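Local coordinates for protein carbonic anhydrase (Synechocystis sp., PDB 5SWC) that hydrates carbon dioxide reversibly at a zinc centre and supplies carbon dioxide to RuBisCO inside the carboxysome for photosynthetic carbon fixation, at residues I53-C58 with L67-E72; V63-I68 with V78-G83; E172-Q177 with G200-I205. All coordinates share one frame; numbering follows the deposited sequence. Where two conformers were deposited one is given.

Contact 1 (I53-C58 with L67-E72); sequences ILFICC and LITQSE. With ZN (zinc ion), chain G.
The ring of Phe-55 meets the short helix 65-69 obliquely. Two of its atoms make the approach. Phe-55 CE2 lies 4.4 Å from the methyl Thr-69 CG2. Phe-55 CZ is 4.5 Å from Ile-68 CD1, a less certain distance because Ile-68 has two conformers. The ring reaches the helix because its CG lies roughly anti to the backbone N (chi1 -159°), and Pro-65, at the start of the helix, touches the same ring. Thr-69 turns its methyl to the ring and gives its hydroxyl other work: OG1 pairs with Pro-65 O and lies 2.7 Å from Ser-71 OG. The helix closes in a Schellman motif at Gln-70. The side chain of Gln-70 folds back, and its NE2 donates to Leu-67 O at 2.9 Å, nearly straight at 169° and on a lone pair in the carbonyl plane. Leu-23 of a second subunit packs on Thr-69. At the end of strand 53-58, Cys-58 SG binds zinc at 2.3 Å, with His-117, Cys-120 and a water as the other ligands. A helix laid on the preceding strand is typical of a beta-alpha-beta unit, here with the beta-class carbonic anhydrase zinc ligand Cys-58 ending its first strand.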
loop_
_atom_site.group_PDB
_atom_site.type_symbol
_atom_site.label_atom_id
_atom_site.label_comp_id
_atom_site.label_asym_id
_atom_site.label_seq_id
_atom_site.Cartn_x
_atom_site.Cartn_y
_atom_site.Cartn_z
ATOM N N ILE A 53 13.265 -19.744 21.642
ATOM C CA ILE A 53 13.546 -18.306 21.620
ATOM C C ILE A 53 13.498 -17.745 20.214
ATOM O O ILE A 53 14.050 -18.340 19.275
ATOM C CB ILE A 53 14.917 -18.001 22.250
ATOM C CG1 ILE A 53 14.936 -18.548 23.686
ATOM C CG2 ILE A 53 15.243 -16.490 22.160
ATOM C CD1 ILE A 53 16.166 -18.365 24.402
ATOM N N LEU A 54 12.790 -16.607 20.024
ATOM C CA LEU A 54 12.818 -15.819 18.812
ATOM C C LEU A 54 13.803 -14.676 19.027
ATOM O O LEU A 54 13.658 -13.879 19.966
ATOM C CB LEU A 54 11.440 -15.239 18.498
ATOM C CG LEU A 54 11.393 -14.141 17.426
ATOM C CD1 LEU A 54 11.911 -14.584 16.076
ATOM C CD2 LEU A 54 9.949 -13.574 17.273
ATOM N N PHE A 55 14.877 -14.694 18.250
ATOM C CA PHE A 55 15.981 -13.734 18.424
ATOM C C PHE A 55 16.019 -12.844 17.210
ATOM O O PHE A 55 16.220 -13.299 16.097
ATOM C CB PHE A 55 17.321 -14.511 18.597
ATOM C CG PHE A 55 18.406 -13.749 19.258
ATOM C CD1 PHE A 55 19.215 -12.893 18.533
ATOM C CD2 PHE A 55 18.649 -13.925 20.592
ATOM C CE1 PHE A 55 20.224 -12.186 19.175
ATOM C CE2 PHE A 55 19.668 -13.208 21.234
ATOM C CZ PHE A 55 20.434 -12.352 20.488
ATOM N N ILE A 56 15.796 -11.550 17.413
ATOM C CA ILE A 56 15.753 -10.552 16.355
ATOM C C ILE A 56 17.010 -9.739 16.469
ATOM O O ILE A 56 17.265 -9.150 17.542
ATOM C CB ILE A 56 14.511 -9.643 16.515
ATOM C CG1 ILE A 56 13.239 -10.449 16.432
ATOM C CG2 ILE A 56 14.549 -8.493 15.515
ATOM C CD1 ILE A 56 12.034 -9.835 17.130
ATOM N N CYS A 57 17.834 -9.692 15.434
ATOM C CA CYS A 57 19.065 -8.946 15.536
ATOM C C CYS A 57 19.476 -8.340 14.214
ATOM O O CYS A 57 18.795 -8.512 13.200
ATOM C CB CYS A 57 20.151 -9.844 16.121
ATOM S SG CYS A 57 20.796 -11.123 15.074
ATOM N N CYS A 58 20.551 -7.591 14.205
ATOM C CA CYS A 58 20.972 -6.932 12.989
ATOM C C CYS A 58 21.672 -7.856 12.037
ATOM O O CYS A 58 22.338 -8.814 12.431
ATOM C CB CYS A 58 21.870 -5.737 13.352
ATOM S SG CYS A 58 22.250 -4.594 11.966
ATOM N N LEU A 67 26.706 -17.592 18.529
ATOM C CA LEU A 67 28.018 -17.471 19.163
ATOM C C LEU A 67 27.907 -16.715 20.471
ATOM O O LEU A 67 28.433 -17.172 21.494
ATOM C CB LEU A 67 28.971 -16.749 18.222
ATOM C CG LEU A 67 30.359 -16.397 18.819
ATOM C CD1 LEU A 67 31.182 -17.608 19.084
ATOM C CD2 LEU A 67 31.059 -15.411 17.902
ATOM N N ILE A 68 27.237 -15.568 20.469
ATOM C CA ILE A 68 27.243 -14.742 21.670
ATOM C C ILE A 68 26.461 -15.383 22.804
ATOM O O ILE A 68 26.730 -15.084 23.964
ATOM C CB ILE A 68 26.789 -13.289 21.408
ATOM C CG1 ILE A 68 25.329 -13.223 21.042
ATOM C CG2 ILE A 68 27.636 -12.660 20.306
ATOM C CD1 ILE A 68 24.870 -11.784 20.825
ATOM N N THR A 69 25.534 -16.285 22.494
ATOM C CA THR A 69 24.794 -17.006 23.536
ATOM C C THR A 69 25.215 -18.466 23.706
ATOM O O THR A 69 24.636 -19.186 24.524
ATOM C CB THR A 69 23.291 -17.016 23.244
ATOM O OG1 THR A 69 23.013 -17.666 21.990
ATOM C CG2 THR A 69 22.756 -15.578 23.244
ATOM N N GLN A 70 26.257 -18.876 22.984
ATOM C CA GLN A 70 26.717 -20.282 23.009
ATOM C C GLN A 70 25.542 -21.273 22.904
ATOM O O GLN A 70 25.426 -22.245 23.649
ATOM C CB GLN A 70 27.602 -20.550 24.244
ATOM C CG GLN A 70 28.899 -19.764 24.210
ATOM C CD GLN A 70 29.831 -20.277 23.155
ATOM O OE1 GLN A 70 30.417 -21.350 23.332
ATOM N NE2 GLN A 70 29.994 -19.530 22.066
ATOM N N SER A 71 24.690 -20.969 21.926
ATOM C CA SER A 71 23.511 -21.766 21.669
ATOM C C SER A 71 23.833 -22.938 20.784
ATOM O O SER A 71 24.784 -22.902 20.008
ATOM C CB SER A 71 22.420 -20.956 21.020
ATOM O OG SER A 71 21.808 -20.086 21.939
ATOM N N GLU A 72 23.043 -23.990 20.946
ATOM C CA GLU A 72 23.095 -25.147 20.088
ATOM C C GLU A 72 22.188 -24.913 18.866
ATOM O O GLU A 72 21.208 -24.209 18.935
ATOM C CB GLU A 72 22.610 -26.375 20.872
ATOM C CG GLU A 72 22.728 -27.677 20.125
ATOM C CD GLU A 72 24.148 -27.969 19.723
ATOM O OE1 GLU A 72 24.530 -27.591 18.575
ATOM O OE2 GLU A 72 24.860 -28.568 20.582
HETATM ZN ZN ZN G . 23.473 -2.943 12.970
HETATM O O HOH W 1 25.056 -2.432 11.711
#

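Contact 2 (V63-I68 with V78-G83); sequences VDPNLI and VIRNAG
Arg-80 reaches from strand 76-81 to Val-63 and Pro-65, at the start of helix 65-69. From CB, which points to the helix, CG sets off anti to the carbonyl carbon (chi1 -59°). From CG to NE the chain runs beside Cys-57 SG of the neighbouring strand. CD continues the extended course, and the chain then bends at chi3 (68°), which brings the guanidinium to the helix start. NE is hydrogen-bonded outside the two segments. Arg-80 NH1 stands 4.0 Å from Pro-65 CD, and this proline carbon lies over one face of the guanidinium. NH2 makes its hydrogen bond to Cys-58 O, at the end of strand 53-58. The same Arg-80 NH2 is 2.9 Å from Val-63 O, which approaches the flat group obliquely. Nearer the start of the strand segment, Pro-65 CG packs on Val-78 CG1 at 4.3 Å. Asp-64 points away from the strand and caps the helix: Leu-67 N donates to Asp-64 OD1 at 3.1 Å, from above the carboxylate plane. Replacing Arg-80 with a leucine would probably leave Cys-58 O without its side-chain donor and Pro-65 CD without the flat group it lies over. Arg-80 also packs on Val-78 of a second subunit, at what is probably the dimer interface. A buried guanidinium thus brings one donor, NH2, to the carbonyl of Cys-58, whose sulfur binds zinc. Its positive charge is probably eased by that carbonyl, by Val-63 O and by the Asp-64 carboxylate; Asp-64 OD1 is 5.8 Å from Arg-80 NH1.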
loop_
_atom_site.group_PDB
_atom_site.type_symbol
_atom_site.label_atom_id
_atom_site.label_comp_id
_atom_site.label_asym_id
_atom_site.label_seq_id
_atom_site.Cartn_x
_atom_site.Cartn_y
_atom_site.Cartn_z
ATOM N N VAL A 63 27.799 -9.478 14.319
ATOM C CA VAL A 63 26.861 -10.074 15.258
ATOM C C VAL A 63 26.578 -11.519 14.879
ATOM O O VAL A 63 26.235 -11.831 13.723
ATOM C CB VAL A 63 25.525 -9.270 15.246
ATOM C CG1 VAL A 63 24.519 -9.925 16.191
ATOM C CG2 VAL A 63 25.758 -7.820 15.585
ATOM N N ASP A 64 26.749 -12.438 15.828
ATOM C CA ASP A 64 26.436 -13.854 15.604
ATOM C C ASP A 64 25.641 -14.333 16.832
ATOM O O ASP A 64 26.230 -14.579 17.883
ATOM C CB ASP A 64 27.698 -14.662 15.386
ATOM C CG ASP A 64 27.406 -16.184 15.166
ATOM O OD1 ASP A 64 26.316 -16.646 15.561
ATOM O OD2 ASP A 64 28.302 -16.883 14.643
ATOM N N PRO A 65 24.317 -14.440 16.741
ATOM C CA PRO A 65 23.518 -14.703 17.933
ATOM C C PRO A 65 23.831 -16.042 18.560
ATOM O O PRO A 65 23.816 -16.171 19.792
ATOM C CB PRO A 65 22.068 -14.679 17.437
ATOM C CG PRO A 65 22.140 -14.373 16.056
ATOM C CD PRO A 65 23.486 -14.171 15.556
ATOM N N ASN A 66 24.090 -17.071 17.764
ATOM C CA ASN A 66 24.423 -18.344 18.348
ATOM C C ASN A 66 25.763 -18.351 19.058
ATOM O O ASN A 66 25.937 -19.003 20.082
ATOM C CB ASN A 66 24.341 -19.446 17.298
ATOM C CG ASN A 66 22.889 -19.744 16.899
ATOM O OD1 ASN A 66 22.162 -20.395 17.640
ATOM N ND2 ASN A 66 22.492 -19.302 15.715
ATOM N N LEU A 67 26.706 -17.592 18.529
ATOM C CA LEU A 67 28.018 -17.471 19.163
ATOM C C LEU A 67 27.907 -16.715 20.471
ATOM O O LEU A 67 28.433 -17.172 21.494
ATOM C CB LEU A 67 28.971 -16.749 18.222
ATOM C CG LEU A 67 30.359 -16.397 18.819
ATOM C CD1 LEU A 67 31.182 -17.608 19.084
ATOM C CD2 LEU A 67 31.059 -15.411 17.902
ATOM N N ILE A 68 27.237 -15.568 20.469
ATOM C CA ILE A 68 27.243 -14.742 21.670
ATOM C C ILE A 68 26.461 -15.383 22.804
ATOM O O ILE A 68 26.730 -15.084 23.964
ATOM C CB ILE A 68 26.789 -13.289 21.408
ATOM C CG1 ILE A 68 25.329 -13.223 21.042
ATOM C CG2 ILE A 68 27.636 -12.660 20.306
ATOM C CD1 ILE A 68 24.870 -11.784 20.825
ATOM N N VAL A 78 15.685 -17.116 14.187
ATOM C CA VAL A 78 16.377 -15.833 14.077
ATOM C C VAL A 78 15.825 -14.984 12.926
ATOM O O VAL A 78 15.718 -15.463 11.784
ATOM C CB VAL A 78 17.879 -16.026 13.883
ATOM C CG1 VAL A 78 18.564 -14.701 13.743
ATOM C CG2 VAL A 78 18.474 -16.811 15.059
ATOM N N ILE A 79 15.503 -13.729 13.201
ATOM C CA ILE A 79 15.191 -12.713 12.214
ATOM C C ILE A 79 16.356 -11.762 12.142
ATOM O O ILE A 79 16.787 -11.279 13.193
ATOM C CB ILE A 79 13.919 -11.949 12.618
ATOM C CG1 ILE A 79 12.688 -12.873 12.564
ATOM C CG2 ILE A 79 13.748 -10.690 11.798
ATOM C CD1 ILE A 79 11.426 -12.261 13.140
ATOM N N ARG A 80 16.886 -11.481 10.949
ATOM C CA ARG A 80 17.931 -10.478 10.820
ATOM C C ARG A 80 17.672 -9.528 9.700
ATOM O O ARG A 80 17.389 -9.945 8.574
ATOM C CB ARG A 80 19.307 -11.135 10.561
ATOM C CG ARG A 80 19.705 -12.074 11.680
ATOM C CD ARG A 80 21.085 -12.682 11.571
ATOM N NE ARG A 80 22.109 -11.665 11.739
ATOM C CZ ARG A 80 23.421 -11.911 11.749
ATOM N NH1 ARG A 80 23.899 -13.143 11.663
ATOM N NH2 ARG A 80 24.251 -10.881 11.822
ATOM N N ASN A 81 17.739 -8.241 10.016
ATOM C CA ASN A 81 17.602 -7.150 9.059
ATOM C C ASN A 81 18.500 -6.006 9.473
ATOM O O ASN A 81 19.142 -6.084 10.549
ATOM C CB ASN A 81 16.131 -6.733 8.896
ATOM C CG ASN A 81 15.533 -6.235 10.165
ATOM O OD1 ASN A 81 16.161 -5.540 10.928
ATOM N ND2 ASN A 81 14.296 -6.583 10.396
ATOM N N ALA A 82 18.580 -4.951 8.665
ATOM C CA ALA A 82 19.492 -3.842 8.983
ATOM C C ALA A 82 18.839 -2.990 10.052
ATOM O O ALA A 82 17.840 -2.309 9.853
ATOM C CB ALA A 82 19.801 -3.031 7.738
ATOM N N GLY A 83 19.416 -3.008 11.243
ATOM C CA GLY A 83 18.891 -2.246 12.358
ATOM C C GLY A 83 18.000 -2.980 13.337
ATOM O O GLY A 83 17.511 -2.372 14.300
#

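Contact 3 (E172-Q177 with G200-I205); sequences ENILTQ and GWIYRI. With FMT (formic acid), chain L.
Asn-173 O takes two donors from one residue. Gln-177 N gives the ordinary helix bond, and Gln-177 NE2, 3.0 Å away, curls back to the same oxygen from the opposite face of the carbonyl plane. The side-chain bond is bent, at 142°. The next residue, Ile-174, carries the contact with strand 197-204. Its methyl CG2 sits on the backbone of Gly-200, 3.6 Å from Gly-200 CA. Any CB there would run into this methyl, so glycine lets the helix come close. The other branch, with CG1 anti to the carbonyl carbon (chi1 -68°), carries CD1 to the strand. Ile-174 CD1 lies 3.2 Å from Trp-201 O and 3.4 Å from Ile-202 CG1, the latter tighter than usual for two carbons. Helix 162-181 packs here on strand 197-204 of the mixed sheet of the beta-carbonic anhydrase fold, next to and parallel with strand 111-117. The two short segments run nearly antiparallel, at 154°, with their axes 8.4 Å apart. Trp-201 points to the other side of the sheet and packs there on Met-20 of a second subunit. Trp-201 NE1 donates to O2 of formic acid at 3.0 Å. That molecule, probably from the crystallisation liquor, lies at the indole edge and is also hydrogen-bonded to His-199 ND1 and Gln-224 N.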
loop_
_atom_site.group_PDB
_atom_site.type_symbol
_atom_site.label_atom_id
_atom_site.label_comp_id
_atom_site.label_asym_id
_atom_site.label_seq_id
_atom_site.Cartn_x
_atom_site.Cartn_y
_atom_site.Cartn_z
ATOM N N GLU A 172 17.593 3.316 22.265
ATOM C CA GLU A 172 16.216 3.758 22.038
ATOM C C GLU A 172 15.569 2.989 20.880
ATOM O O GLU A 172 14.356 2.725 20.893
ATOM C CB GLU A 172 16.186 5.276 21.855
ATOM C CG GLU A 172 16.471 6.067 23.120
ATOM C CD GLU A 172 15.408 5.913 24.211
ATOM O OE1 GLU A 172 14.284 5.413 23.971
ATOM O OE2 GLU A 172 15.734 6.387 25.341
ATOM N N ASN A 173 16.357 2.572 19.898
ATOM C CA ASN A 173 15.804 1.799 18.797
ATOM C C ASN A 173 15.242 0.475 19.294
ATOM O O ASN A 173 14.177 0.056 18.815
ATOM C CB ASN A 173 16.895 1.593 17.716
ATOM C CG ASN A 173 16.407 0.823 16.540
ATOM O OD1 ASN A 173 15.526 1.276 15.795
ATOM N ND2 ASN A 173 17.038 -0.335 16.296
ATOM N N ILE A 174 15.920 -0.183 20.204
ATOM C CA ILE A 174 15.436 -1.433 20.801
ATOM C C ILE A 174 14.086 -1.168 21.478
ATOM O O ILE A 174 13.127 -1.943 21.269
ATOM C CB ILE A 174 16.473 -2.011 21.767
ATOM C CG1 ILE A 174 17.707 -2.474 20.983
ATOM C CG2 ILE A 174 15.885 -3.130 22.607
ATOM C CD1 ILE A 174 18.916 -2.561 21.836
ATOM N N LEU A 175 13.975 -0.098 22.244
ATOM C CA LEU A 175 12.746 0.217 22.980
ATOM C C LEU A 175 11.589 0.470 22.003
ATOM O O LEU A 175 10.469 0.031 22.227
ATOM C CB LEU A 175 12.980 1.382 23.924
ATOM C CG LEU A 175 14.106 1.130 24.941
ATOM C CD1 LEU A 175 14.131 2.215 25.954
ATOM C CD2 LEU A 175 13.930 -0.211 25.583
ATOM N N THR A 176 11.847 1.147 20.904
ATOM C CA THR A 176 10.829 1.356 19.886
ATOM C C THR A 176 10.330 0.025 19.325
ATOM O O THR A 176 9.132 -0.158 19.152
ATOM C CB THR A 176 11.370 2.234 18.760
ATOM O OG1 THR A 176 11.678 3.521 19.322
ATOM C CG2 THR A 176 10.418 2.393 17.622
ATOM N N GLN A 177 11.243 -0.887 19.021
ATOM C CA GLN A 177 10.797 -2.145 18.452
ATOM C C GLN A 177 9.959 -2.949 19.440
ATOM O O GLN A 177 9.047 -3.649 19.006
ATOM C CB GLN A 177 11.990 -2.983 17.997
ATOM C CG GLN A 177 12.978 -2.311 17.101
ATOM C CD GLN A 177 12.349 -1.395 16.134
ATOM O OE1 GLN A 177 11.418 -1.749 15.397
ATOM N NE2 GLN A 177 12.833 -0.171 16.112
ATOM N N GLY A 200 14.905 -6.841 25.632
ATOM C CA GLY A 200 15.650 -5.915 24.802
ATOM C C GLY A 200 17.102 -5.936 25.220
ATOM O O GLY A 200 17.400 -5.678 26.383
ATOM N N TRP A 201 17.968 -6.352 24.303
ATOM C CA TRP A 201 19.396 -6.551 24.582
ATOM C C TRP A 201 20.236 -5.657 23.714
ATOM O O TRP A 201 19.988 -5.539 22.524
ATOM C CB TRP A 201 19.743 -8.001 24.316
ATOM C CG TRP A 201 19.353 -8.961 25.391
ATOM C CD1 TRP A 201 18.553 -8.721 26.491
ATOM C CD2 TRP A 201 19.842 -10.302 25.525
ATOM N NE1 TRP A 201 18.512 -9.849 27.291
ATOM C CE2 TRP A 201 19.271 -10.818 26.724
ATOM C CE3 TRP A 201 20.677 -11.095 24.757
ATOM C CZ2 TRP A 201 19.549 -12.104 27.175
ATOM C CZ3 TRP A 201 20.957 -12.397 25.218
ATOM C CH2 TRP A 201 20.380 -12.874 26.411
ATOM N N ILE A 202 21.266 -5.065 24.278
ATOM C CA ILE A 202 22.281 -4.326 23.519
ATOM C C ILE A 202 23.579 -5.131 23.597
ATOM O O ILE A 202 24.139 -5.348 24.687
ATOM C CB ILE A 202 22.562 -2.945 24.096
ATOM C CG1 ILE A 202 21.318 -2.075 24.198
ATOM C CG2 ILE A 202 23.656 -2.240 23.279
ATOM C CD1 ILE A 202 21.523 -0.828 25.072
ATOM N N TYR A 203 24.073 -5.570 22.426
ATOM C CA TYR A 203 25.360 -6.281 22.356
ATOM C C TYR A 203 26.468 -5.266 22.092
ATOM O O TYR A 203 26.502 -4.591 21.067
ATOM C CB TYR A 203 25.288 -7.347 21.259
ATOM C CG TYR A 203 26.613 -7.962 20.864
ATOM C CD1 TYR A 203 27.506 -8.434 21.814
ATOM C CD2 TYR A 203 26.940 -8.126 19.541
ATOM C CE1 TYR A 203 28.713 -9.006 21.442
ATOM C CE2 TYR A 203 28.147 -8.680 19.150
ATOM C CZ TYR A 203 29.020 -9.124 20.111
ATOM O OH TYR A 203 30.211 -9.707 19.749
ATOM N N ARG A 204 27.372 -5.139 23.061
ATOM C CA ARG A 204 28.523 -4.231 22.983
ATOM C C ARG A 204 29.701 -5.020 22.441
ATOM O O ARG A 204 30.308 -5.852 23.145
ATOM C CB ARG A 204 28.812 -3.622 24.357
ATOM C CG ARG A 204 27.629 -2.896 24.853
ATOM C CD ARG A 204 27.868 -2.199 26.149
ATOM N NE ARG A 204 28.687 -1.016 25.941
ATOM C CZ ARG A 204 29.655 -0.624 26.757
ATOM N NH1 ARG A 204 29.916 -1.333 27.856
ATOM N NH2 ARG A 204 30.340 0.500 26.501
ATOM N N ILE A 205 30.029 -4.765 21.185
ATOM C CA ILE A 205 30.978 -5.601 20.438
ATOM C C ILE A 205 32.380 -5.556 21.047
ATOM O O ILE A 205 32.965 -6.597 21.348
ATOM C CB ILE A 205 31.027 -5.145 18.979
ATOM C CG1 ILE A 205 29.682 -5.374 18.260
ATOM C CG2 ILE A 205 32.154 -5.892 18.228
ATOM C CD1 ILE A 205 29.614 -4.702 16.941
HETATM C C FMT L . 16.822 -10.286 30.508
HETATM O O1 FMT L . 18.031 -10.183 30.810
HETATM O O2 FMT L . 16.392 -9.744 29.457
#

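Contacts 1 and 2 have centres about 6 Å apart and share helix 65-69. Together they build one beta-alpha-beta unit: the helix packs first on strand 53-58, then on its sheet neighbour 76-81. Contact 3 comes later in the chain, with its centre about 14 Å from that of contact 1 and 12 Å from that of contact 2. It uses the same sheet, with strand 111-117 standing between strands 53-58 and 197-204. Tyr-203 touches Val-63 and Ile-68, and Asn-173 ND2 is hydrogen-bonded to Gly-83 O, so contact 3 joins contact 2 directly. All three contacts reach a second subunit. Strand 53-58 carries the zinc ligand Cys-58, and edge strand 76-81 has backbone hydrogen bonds to the second subunit.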